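Local coordinates for sulfate permease family protein (Vibrio cholerae, PDB 4DGH) that is the cytoplasmic STAS domain of a SulP-family membrane protein that probably transports anions such as sulfate, at residues P18-V23 and T48-I53; L85-N90 and P113-A118; S6-Q11 and A118-L123. All coordinates share one frame; numbering follows the deposited sequence.

Contact 1: residues P18-V23 and T48-I53; sequences PRELAV and TPQILI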
# COMPACT_ATOMS: atom_id res chain seq x y z
N PRO A 18 -2.57 23.36 -14.04
CA PRO A 18 -3.51 24.39 -13.51
C PRO A 18 -4.45 23.83 -12.50
O PRO A 18 -4.72 22.61 -12.46
CB PRO A 18 -4.26 24.87 -14.73
CG PRO A 18 -4.24 23.66 -15.65
CD PRO A 18 -2.96 22.90 -15.38
N ARG A 19 -4.95 24.75 -11.67
CA ARG A 19 -5.84 24.40 -10.57
C ARG A 19 -7.06 23.57 -11.02
O ARG A 19 -7.58 22.75 -10.23
CB ARG A 19 -6.41 25.72 -10.01
CG ARG A 19 -6.39 25.78 -8.52
CD ARG A 19 -6.72 27.22 -8.10
NE ARG A 19 -8.01 27.49 -8.70
CZ ARG A 19 -9.15 27.30 -8.05
NH1 ARG A 19 -9.10 26.91 -6.78
NH2 ARG A 19 -10.32 27.51 -8.65
N GLU A 20 -7.57 23.86 -12.22
CA GLU A 20 -8.69 23.13 -12.81
C GLU A 20 -8.49 21.68 -13.23
O GLU A 20 -9.50 21.04 -13.51
CB GLU A 20 -9.37 23.88 -13.98
CG GLU A 20 -9.83 25.22 -13.54
CD GLU A 20 -8.77 26.28 -13.75
OE1 GLU A 20 -7.50 26.02 -13.79
OE2 GLU A 20 -9.25 27.38 -14.01
N LEU A 21 -7.25 21.16 -13.24
CA LEU A 21 -7.04 19.81 -13.79
C LEU A 21 -6.36 18.95 -12.72
O LEU A 21 -5.35 19.38 -12.10
CB LEU A 21 -6.13 19.96 -14.99
CG LEU A 21 -5.69 18.66 -15.63
CD1 LEU A 21 -6.93 17.98 -16.19
CD2 LEU A 21 -4.77 19.02 -16.76
N ALA A 22 -6.84 17.72 -12.54
CA ALA A 22 -6.22 16.75 -11.65
C ALA A 22 -5.91 15.50 -12.49
O ALA A 22 -6.45 15.28 -13.60
CB ALA A 22 -7.13 16.45 -10.47
N VAL A 23 -5.01 14.67 -11.98
CA VAL A 23 -4.57 13.51 -12.74
C VAL A 23 -4.45 12.42 -11.67
O VAL A 23 -3.83 12.65 -10.59
CB VAL A 23 -3.21 13.76 -13.39
CG1 VAL A 23 -2.72 12.44 -14.00
CG2 VAL A 23 -3.31 14.84 -14.45
N THR A 48 -13.06 21.13 -5.85
CA THR A 48 -12.81 20.07 -6.82
C THR A 48 -12.29 20.59 -8.15
O THR A 48 -12.57 21.71 -8.58
CB THR A 48 -14.04 19.12 -6.99
OG1 THR A 48 -15.20 19.89 -7.37
CG2 THR A 48 -14.34 18.36 -5.65
N PRO A 49 -11.51 19.74 -8.87
CA PRO A 49 -11.03 20.17 -10.17
C PRO A 49 -12.23 20.20 -11.16
O PRO A 49 -13.22 19.56 -10.90
CB PRO A 49 -10.02 19.04 -10.57
CG PRO A 49 -10.48 17.82 -9.81
CD PRO A 49 -11.25 18.32 -8.57
N GLN A 50 -12.12 20.97 -12.25
CA GLN A 50 -13.03 20.90 -13.41
C GLN A 50 -12.93 19.53 -14.18
O GLN A 50 -13.95 18.95 -14.62
CB GLN A 50 -12.81 22.14 -14.35
CG GLN A 50 -13.60 22.15 -15.67
CD GLN A 50 -13.20 23.23 -16.72
OE1 GLN A 50 -12.54 24.22 -16.40
NE2 GLN A 50 -13.56 23.00 -17.96
N ILE A 51 -11.70 19.05 -14.38
CA ILE A 51 -11.36 17.88 -15.18
C ILE A 51 -10.44 16.95 -14.40
O ILE A 51 -9.43 17.40 -13.75
CB ILE A 51 -10.68 18.26 -16.52
CG1 ILE A 51 -11.62 19.25 -17.32
CG2 ILE A 51 -10.31 17.01 -17.35
CD1 ILE A 51 -11.04 19.75 -18.65
N LEU A 52 -10.71 15.66 -14.49
CA LEU A 52 -9.82 14.65 -13.88
C LEU A 52 -9.43 13.61 -14.95
O LEU A 52 -10.32 12.92 -15.50
CB LEU A 52 -10.53 13.97 -12.72
CG LEU A 52 -9.78 12.76 -12.16
CD1 LEU A 52 -8.41 13.11 -11.59
CD2 LEU A 52 -10.61 11.95 -11.19
N ILE A 53 -8.13 13.49 -15.21
CA ILE A 53 -7.64 12.44 -16.09
C ILE A 53 -7.33 11.21 -15.26
O ILE A 53 -6.51 11.25 -14.33
CB ILE A 53 -6.44 12.87 -16.96
CG1 ILE A 53 -6.86 14.17 -17.75
CG2 ILE A 53 -5.92 11.75 -17.84
CD1 ILE A 53 -5.63 14.86 -18.36

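Contact 2: residues L85-N90 and P113-A118; sequences LISGAN and PVFEGA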
# COMPACT_ATOMS: atom_id res chain seq x y z
N LEU A 85 -11.80 12.29 -17.91
CA LEU A 85 -11.20 11.71 -19.11
C LEU A 85 -10.46 10.41 -18.72
O LEU A 85 -9.96 10.31 -17.61
CB LEU A 85 -10.18 12.65 -19.77
CG LEU A 85 -10.61 13.91 -20.53
CD1 LEU A 85 -11.91 14.55 -20.11
CD2 LEU A 85 -9.49 14.91 -20.79
N ILE A 86 -10.34 9.48 -19.68
CA ILE A 86 -9.61 8.29 -19.44
C ILE A 86 -8.50 8.22 -20.50
O ILE A 86 -8.75 8.51 -21.72
CB ILE A 86 -10.56 7.12 -19.61
CG1 ILE A 86 -11.56 7.06 -18.41
CG2 ILE A 86 -9.77 5.83 -19.81
CD1 ILE A 86 -12.59 5.95 -18.67
N SER A 87 -7.29 7.84 -20.09
CA SER A 87 -6.20 7.64 -21.07
C SER A 87 -5.47 6.35 -20.82
O SER A 87 -5.47 5.86 -19.74
CB SER A 87 -5.19 8.78 -20.99
OG SER A 87 -4.59 8.93 -19.69
N GLY A 88 -4.80 5.84 -21.88
CA GLY A 88 -3.80 4.81 -21.75
C GLY A 88 -4.29 3.37 -21.62
O GLY A 88 -3.48 2.49 -21.35
N ALA A 89 -5.60 3.10 -21.80
CA ALA A 89 -6.07 1.69 -21.69
C ALA A 89 -5.32 0.83 -22.72
O ALA A 89 -5.24 1.26 -23.87
CB ALA A 89 -7.58 1.55 -21.91
N ASN A 90 -4.78 -0.32 -22.36
CA ASN A 90 -4.21 -1.18 -23.42
C ASN A 90 -5.28 -1.71 -24.37
O ASN A 90 -6.44 -1.43 -24.17
CB ASN A 90 -3.37 -2.30 -22.89
CG ASN A 90 -4.17 -3.32 -22.08
OD1 ASN A 90 -5.27 -3.74 -22.44
ND2 ASN A 90 -3.52 -3.81 -21.03
N PRO A 113 -6.18 7.35 -26.43
CA PRO A 113 -5.22 6.27 -26.41
C PRO A 113 -4.01 6.56 -25.54
O PRO A 113 -3.49 5.63 -24.94
CB PRO A 113 -4.81 6.10 -27.90
CG PRO A 113 -5.96 6.66 -28.64
CD PRO A 113 -6.49 7.83 -27.80
N VAL A 114 -3.54 7.82 -25.41
CA VAL A 114 -2.34 8.05 -24.54
C VAL A 114 -2.51 9.32 -23.77
O VAL A 114 -3.29 10.20 -24.13
CB VAL A 114 -0.96 8.23 -25.30
CG1 VAL A 114 -0.23 6.93 -25.47
CG2 VAL A 114 -1.10 8.98 -26.60
N PHE A 115 -1.76 9.41 -22.70
CA PHE A 115 -1.99 10.42 -21.71
C PHE A 115 -1.74 11.78 -22.32
O PHE A 115 -2.47 12.67 -22.04
CB PHE A 115 -1.02 10.14 -20.56
CG PHE A 115 -0.98 11.23 -19.56
CD1 PHE A 115 -2.11 11.58 -18.86
CD2 PHE A 115 0.17 11.94 -19.39
CE1 PHE A 115 -2.09 12.60 -17.92
CE2 PHE A 115 0.22 12.99 -18.47
CZ PHE A 115 -0.91 13.30 -17.71
N GLU A 116 -0.74 11.92 -23.20
CA GLU A 116 -0.43 13.27 -23.67
C GLU A 116 -1.58 13.83 -24.48
O GLU A 116 -1.88 15.04 -24.44
CB GLU A 116 0.84 13.27 -24.50
CG GLU A 116 1.39 14.65 -24.57
CD GLU A 116 2.75 14.61 -25.17
OE1 GLU A 116 3.32 13.48 -25.14
OE2 GLU A 116 3.16 15.69 -25.66
N GLY A 117 -2.30 12.97 -25.18
CA GLY A 117 -3.45 13.57 -25.88
C GLY A 117 -4.62 13.97 -24.93
O GLY A 117 -5.33 14.99 -25.16
N ALA A 118 -4.82 13.22 -23.84
CA ALA A 118 -5.83 13.64 -22.81
C ALA A 118 -5.43 14.96 -22.14
O ALA A 118 -6.27 15.84 -21.94
CB ALA A 118 -5.93 12.51 -21.72
O HOH W 1 -4.10 3.10 -25.47

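Contact 3: residues S6-Q11 and A118-L123; sequences SYELAQ and ALSAAL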
# COMPACT_ATOMS: atom_id res chain seq x y z
N SER A 6 5.49 17.77 -18.39
CA SER A 6 6.22 19.02 -18.58
C SER A 6 6.21 19.52 -20.05
O SER A 6 6.12 20.71 -20.30
CB SER A 6 7.65 18.96 -17.97
OG SER A 6 8.51 18.29 -18.85
N TYR A 7 6.25 18.63 -21.01
CA TYR A 7 6.23 19.06 -22.41
C TYR A 7 4.91 19.73 -22.82
O TYR A 7 4.90 20.79 -23.45
CB TYR A 7 6.43 17.90 -23.36
CG TYR A 7 6.48 18.36 -24.80
CD1 TYR A 7 7.57 19.13 -25.25
CD2 TYR A 7 5.48 18.00 -25.74
CE1 TYR A 7 7.66 19.54 -26.54
CE2 TYR A 7 5.58 18.42 -27.07
CZ TYR A 7 6.65 19.19 -27.45
OH TYR A 7 6.82 19.66 -28.74
N GLU A 8 3.80 19.07 -22.51
CA GLU A 8 2.48 19.65 -22.85
C GLU A 8 2.19 20.93 -22.07
O GLU A 8 1.63 21.89 -22.64
CB GLU A 8 1.34 18.69 -22.57
CG GLU A 8 1.08 17.74 -23.66
CD GLU A 8 0.89 18.41 -25.03
OE1 GLU A 8 0.15 19.41 -25.17
OE2 GLU A 8 1.51 17.90 -25.97
N LEU A 9 2.60 20.95 -20.82
CA LEU A 9 2.49 22.20 -20.03
C LEU A 9 3.23 23.35 -20.73
O LEU A 9 2.63 24.45 -20.95
CB LEU A 9 2.93 22.02 -18.59
CG LEU A 9 1.96 21.17 -17.69
CD1 LEU A 9 2.60 20.89 -16.31
CD2 LEU A 9 0.60 21.83 -17.45
N ALA A 10 4.48 23.10 -21.15
CA ALA A 10 5.23 24.21 -21.80
C ALA A 10 4.57 24.59 -23.15
O ALA A 10 4.53 25.78 -23.49
CB ALA A 10 6.70 23.83 -21.99
N GLN A 11 4.03 23.62 -23.89
CA GLN A 11 3.31 23.93 -25.10
C GLN A 11 2.16 24.87 -24.85
O GLN A 11 1.82 25.69 -25.76
CB GLN A 11 2.85 22.68 -25.81
CG GLN A 11 3.97 21.84 -26.43
CD GLN A 11 4.74 22.57 -27.54
OE1 GLN A 11 5.95 22.93 -27.37
NE2 GLN A 11 4.07 22.81 -28.66
N ALA A 118 -4.82 13.22 -23.84
CA ALA A 118 -5.83 13.64 -22.81
C ALA A 118 -5.43 14.96 -22.14
O ALA A 118 -6.27 15.84 -21.94
CB ALA A 118 -5.93 12.51 -21.72
N LEU A 119 -4.12 15.10 -21.85
CA LEU A 119 -3.59 16.29 -21.16
C LEU A 119 -3.71 17.50 -22.08
O LEU A 119 -4.19 18.57 -21.66
CB LEU A 119 -2.10 16.06 -20.73
CG LEU A 119 -1.34 17.33 -20.17
CD1 LEU A 119 -2.11 17.72 -18.91
CD2 LEU A 119 0.06 16.93 -19.76
N SER A 120 -3.28 17.34 -23.33
CA SER A 120 -3.47 18.37 -24.36
C SER A 120 -4.95 18.81 -24.50
O SER A 120 -5.32 20.02 -24.41
CB SER A 120 -2.86 17.85 -25.71
OG SER A 120 -3.31 18.71 -26.75
N ALA A 121 -5.84 17.83 -24.64
CA ALA A 121 -7.27 18.17 -24.71
C ALA A 121 -7.79 18.89 -23.48
O ALA A 121 -8.62 19.82 -23.60
CB ALA A 121 -8.13 16.97 -25.00
N ALA A 122 -7.35 18.50 -22.30
CA ALA A 122 -7.87 19.11 -21.08
C ALA A 122 -7.38 20.55 -20.96
O ALA A 122 -8.14 21.49 -20.60
CB ALA A 122 -7.37 18.36 -19.83
N LEU A 123 -6.10 20.73 -21.24
CA LEU A 123 -5.50 22.09 -21.10
C LEU A 123 -6.17 23.01 -22.12
O LEU A 123 -6.44 24.19 -21.82
CB LEU A 123 -4.01 22.07 -21.32
CG LEU A 123 -3.15 21.31 -20.28
CD1 LEU A 123 -1.70 21.14 -20.77
CD2 LEU A 123 -3.25 22.10 -18.99

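Contact 1: residues P18-V23 and T48-I53
Leu21 and Ile51 meet on one face of two neighbouring parallel strands, their side chains crossing at a slant: Leu21 CD1 reaches Ile51 CG2 at 3.7 Å. With CG anti to the backbone N (chi1 175°), Leu21 leans across its partner strand, and the same methyl lies 4.0 Å from Ile53 CD1, so a single branch fits against two isoleucines. On the other face Ala22 CB is met at 3.7 Å by Pro49 CG, from the loop that leads into the second strand, and, in one of its two conformers, by Leu52 CD1 of the strand itself. The backbone bonds fix this register. Ile51 N donates to Glu20 O almost head-on to the carbonyl (C=O...N angle 170°), Ala22 N donates to Ile51 O at 2.9 Å, and Ile53 N reaches Ala22 O from 28° off the carbonyl plane. Strands 21-25 and 51-55, with helix 32-44 between them in sequence, form a beta-alpha-beta unit of the STAS fold; Leu52 packs on Phe38 and Met42 of that helix, whereas Leu21 packs on helix 115-128. At the polar end, the bent chain of Glu20 and the extended one of Gln50 touch through CB atoms 3.9 Å apart. Arg19, exposed beside them, directs NH1 into a salt bridge with Glu47. Val23 N is hydrogen-bonded to Asp63 OD2 of the second subunit.

Contact 2: residues L85-N90 and P113-A118
Pro113 O accepts from a water and from a backbone N-H: the water donates to it at 2.7 Å and also to Ala89 O, and Gly88 N makes a weak, bent bond to it with an N-H...O angle of only 122°. A third approach comes from Gly88 CA, whose C-H...O contact with Pro113 O spans 3.3 Å. Gly88 has a positive phi (81°), which by itself favours glycine, at the point where the chain leaves the strand. This turn follows strand 83-87 of the parallel STAS sheet, and the carbonyl it meets lies just ahead of helix 115-128, whose N-cap position is held by Val114, so the contact joins the end of the strand to the start of the helix. Farther into the protein, Ser87 turns its side chain toward the helix. Its OG lies between the backbone N and the carbonyl carbon (chi1 58°), which brings it in the plane of the Phe115 ring, at the edge, 3.7 Å from CD1. That hydroxyl is buried without a polar partner in the model, while the ring itself makes a cation-pi contact with Arg55, one of the residues at the potassium site. Ser87 CB meets Ala118 CB at 3.9 Å. Leu85 CD2 comes to 3.5 Å from the backbone oxygen of Ala118, one helical turn on from Val114.

Contact 3: residues S6-Q11 and A118-L123
Glu8 CB presses against Leu119 CD2 at 3.6 Å where the N-terminal helix 3-11 lies beside helix 115-128, a helix-helix pair on one side of the STAS sheet. The short segment axes run in nearly the same direction (28° apart) and approach to 9.9 Å, a spacing bridged by side chains. The tight part is made mainly of aliphatic carbon. The aliphatic base of Glu8 and the end of Leu119 slide past each other in opposite directions, and Leu123 CD1 lies 3.9 Å from Glu8 O and 4.1 Å from Leu9 CD2. Leu9 and Leu123 cross at about a right angle, so their branched ends meet with little of their length in common; both residues are buried. Leu119 and Leu123 also pack on Leu21 of strand 21-25, placing this apolar strip between helix 3-11 and the sheet. The other margin is polar and nearer solvent, with Glu8 and Ser120 partly exposed. Folded back at chi2 (-52°), the Glu8 chain brings its carboxylate over Ser120, but the approach is to carbon. A close approach of Glu8 OE2 to Glu116 OE2 is doubtful, because Glu116 has two conformers. Ser120 gives CB, 3.4 Å from Glu8 OE1, while its OG stands farther from that oxygen, at 3.9 Å.

From the N terminus, helix 3-11 supplies the first half of contact 3, which is not completed until helix 115-128, so its loop encloses nearly the whole domain. Within that span contact 1 closes first, bringing strand 21-25 beside strand 51-55 after helix 32-44. Contact 2 opens later, at strand 83-87, and closes where helix 115-128 starts; contacts 1 and 2 therefore follow in series, and both lie within the loop of contact 3. Ala118 belongs to contacts 2 and 3. Leu52 O and Leu85 N, 2.9 Å apart, join contacts 1 and 2 across the sheet, while Leu21 CD2 meets Leu119 CD1 at 3.7 Å, tying the edge strand to the final helix.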